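Long-range contact in staphylococcal superantigen-like 1 (Staphylococcus aureus, PDB 4O1N), which probably promotes virulence by proteolytically cleaving host proteins, including type I and type IV collagens and several human cytokines: residues 135-140 with 201-206. Residues are numbered along the deposited sequence; the frame is centred on the assembly and turned at random.
Sequences YYISKE and TKINKI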
# COMPACT_ATOMS: atom_id res chain seq x y z
N TYR A 135 -15.29 -1.46 1.69
CA TYR A 135 -14.01 -0.78 1.70
C TYR A 135 -14.16 0.44 0.77
O TYR A 135 -14.76 0.32 -0.28
CB TYR A 135 -12.88 -1.71 1.24
CG TYR A 135 -11.49 -1.18 1.48
CD1 TYR A 135 -10.82 -1.39 2.69
CD2 TYR A 135 -10.84 -0.44 0.49
CE1 TYR A 135 -9.52 -0.89 2.88
CE2 TYR A 135 -9.57 0.06 0.67
CZ TYR A 135 -8.90 -0.16 1.87
OH TYR A 135 -7.62 0.35 2.03
N TYR A 136 -13.66 1.61 1.14
CA TYR A 136 -13.86 2.80 0.30
C TYR A 136 -12.58 3.18 -0.42
O TYR A 136 -11.52 3.13 0.16
CB TYR A 136 -14.41 3.95 1.14
CG TYR A 136 -15.76 3.61 1.78
CD1 TYR A 136 -16.94 4.20 1.31
CD2 TYR A 136 -15.85 2.70 2.85
CE1 TYR A 136 -18.16 3.89 1.89
CE2 TYR A 136 -17.08 2.37 3.41
CZ TYR A 136 -18.21 2.96 2.94
OH TYR A 136 -19.43 2.68 3.47
N ILE A 137 -12.68 3.55 -1.70
CA ILE A 137 -11.51 3.74 -2.55
C ILE A 137 -11.67 4.98 -3.38
O ILE A 137 -12.61 5.09 -4.16
CB ILE A 137 -11.38 2.59 -3.55
CG1 ILE A 137 -11.33 1.25 -2.83
CG2 ILE A 137 -10.14 2.77 -4.41
CD1 ILE A 137 -11.88 0.14 -3.68
N SER A 138 -10.72 5.90 -3.24
CA SER A 138 -10.83 7.18 -3.90
C SER A 138 -9.91 7.22 -5.08
O SER A 138 -10.06 8.10 -5.90
CB SER A 138 -10.49 8.33 -2.92
OG SER A 138 -9.13 8.28 -2.52
N LYS A 139 -8.96 6.28 -5.18
CA LYS A 139 -7.83 6.38 -6.11
C LYS A 139 -7.98 5.47 -7.33
O LYS A 139 -8.28 4.28 -7.21
CB LYS A 139 -6.50 6.09 -5.39
CG LYS A 139 -5.90 7.29 -4.67
CD LYS A 139 -4.63 6.99 -3.88
CE LYS A 139 -3.53 6.23 -4.66
NZ LYS A 139 -3.09 6.89 -5.92
N GLU A 140 -7.75 6.07 -8.50
CA GLU A 140 -7.81 5.36 -9.77
C GLU A 140 -6.72 4.34 -9.85
O GLU A 140 -6.97 3.22 -10.26
CB GLU A 140 -7.69 6.34 -10.94
CG GLU A 140 -8.90 7.26 -11.13
CD GLU A 140 -8.66 8.42 -12.09
OE1 GLU A 140 -7.83 8.29 -13.04
OE2 GLU A 140 -9.33 9.47 -11.87
N THR A 201 -10.80 1.73 -9.29
CA THR A 201 -12.16 1.85 -9.74
C THR A 201 -12.78 0.48 -10.04
O THR A 201 -13.97 0.38 -10.19
CB THR A 201 -12.29 2.75 -11.02
OG1 THR A 201 -11.75 2.11 -12.18
CG2 THR A 201 -11.58 4.05 -10.85
N LYS A 202 -11.98 -0.58 -10.10
CA LYS A 202 -12.46 -1.89 -10.58
C LYS A 202 -12.18 -3.02 -9.62
O LYS A 202 -11.96 -4.15 -10.05
CB LYS A 202 -11.79 -2.24 -11.91
CG LYS A 202 -12.36 -1.46 -13.07
CD LYS A 202 -11.66 -1.75 -14.37
CE LYS A 202 -12.29 -0.94 -15.49
NZ LYS A 202 -11.44 -1.03 -16.72
N ILE A 203 -12.15 -2.70 -8.33
CA ILE A 203 -12.01 -3.71 -7.27
C ILE A 203 -13.39 -4.12 -6.85
O ILE A 203 -14.16 -3.31 -6.43
CB ILE A 203 -11.29 -3.16 -6.04
CG1 ILE A 203 -9.88 -2.75 -6.43
CG2 ILE A 203 -11.28 -4.21 -4.93
CD1 ILE A 203 -9.07 -2.07 -5.34
N ASN A 204 -13.70 -5.39 -6.99
CA ASN A 204 -15.05 -5.87 -6.76
C ASN A 204 -15.17 -6.32 -5.35
O ASN A 204 -16.18 -6.05 -4.71
CB ASN A 204 -15.32 -7.07 -7.67
CG ASN A 204 -16.72 -7.66 -7.46
OD1 ASN A 204 -17.72 -7.05 -7.84
ND2 ASN A 204 -16.79 -8.84 -6.88
N LYS A 205 -14.17 -7.04 -4.86
CA LYS A 205 -14.24 -7.54 -3.50
C LYS A 205 -12.87 -7.68 -2.82
O LYS A 205 -11.88 -8.04 -3.44
CB LYS A 205 -14.96 -8.89 -3.48
CG LYS A 205 -15.10 -9.49 -2.09
CD LYS A 205 -15.94 -10.76 -2.12
CE LYS A 205 -16.04 -11.35 -0.71
NZ LYS A 205 -17.20 -12.26 -0.58
N ILE A 206 -12.85 -7.45 -1.51
CA ILE A 206 -11.67 -7.72 -0.72
C ILE A 206 -12.04 -8.66 0.39
O ILE A 206 -12.94 -8.35 1.17
CB ILE A 206 -11.11 -6.44 -0.11
CG1 ILE A 206 -10.49 -5.59 -1.21
CG2 ILE A 206 -10.04 -6.77 0.94
CD1 ILE A 206 -10.34 -4.15 -0.81
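Tyr135 lays one face of its ring over the end of Ile206 in the C-terminal beta-grasp domain, where the loop that leaves edge strand 128-134 passes the start of the central strand 203-210. The two segments run roughly antiparallel, with end-to-end directions 147° apart, yet they meet mostly through side chains, because strand 120-125 lies between 128-134 and 203-210 in the sheet. The ring of Tyr135 reaches Ile206 CD1 because chi1 (-168°) swings CG to the side facing away from the backbone N, giving a CH-pi contact. The methyl stands 4.3 Å from the ring centroid and 27° off the normal, displaced toward the CB end, since Tyr135 CG is its nearest ring atom at 3.9 Å. Leu121 and Leu151 touch both residues, joining the pair to the core between the sheet and helix 144-159. Ile137 CG1 lies at the edge of the same ring, in its plane, and carries CD1 onward to Ile203. There the two CD1 methyls approach to 3.9 Å, and Ile137 CD1 also lies 4.1 Å from the branched Ile203 CB. Lys139 starts off away from 201-206, and its NZ hydrogen-bonds to the Asp141 carbonyl O and to Thr105 OG1 and forms a salt bridge with Asp84, the last two partners lying in the OB-fold domain. Glu140 also sets out away from 201-206; its carboxylate is held by the backbone N atoms of Ser109 (to OE1) and Val110 (to OE2), while Thr201 OG1 is hydrogen-bonded to Asp199 OD1. The other branch of the threonine, the CG2 methyl, meets the root of Glu140, 4.1 Å from its CA and 4.2 Å from its CG.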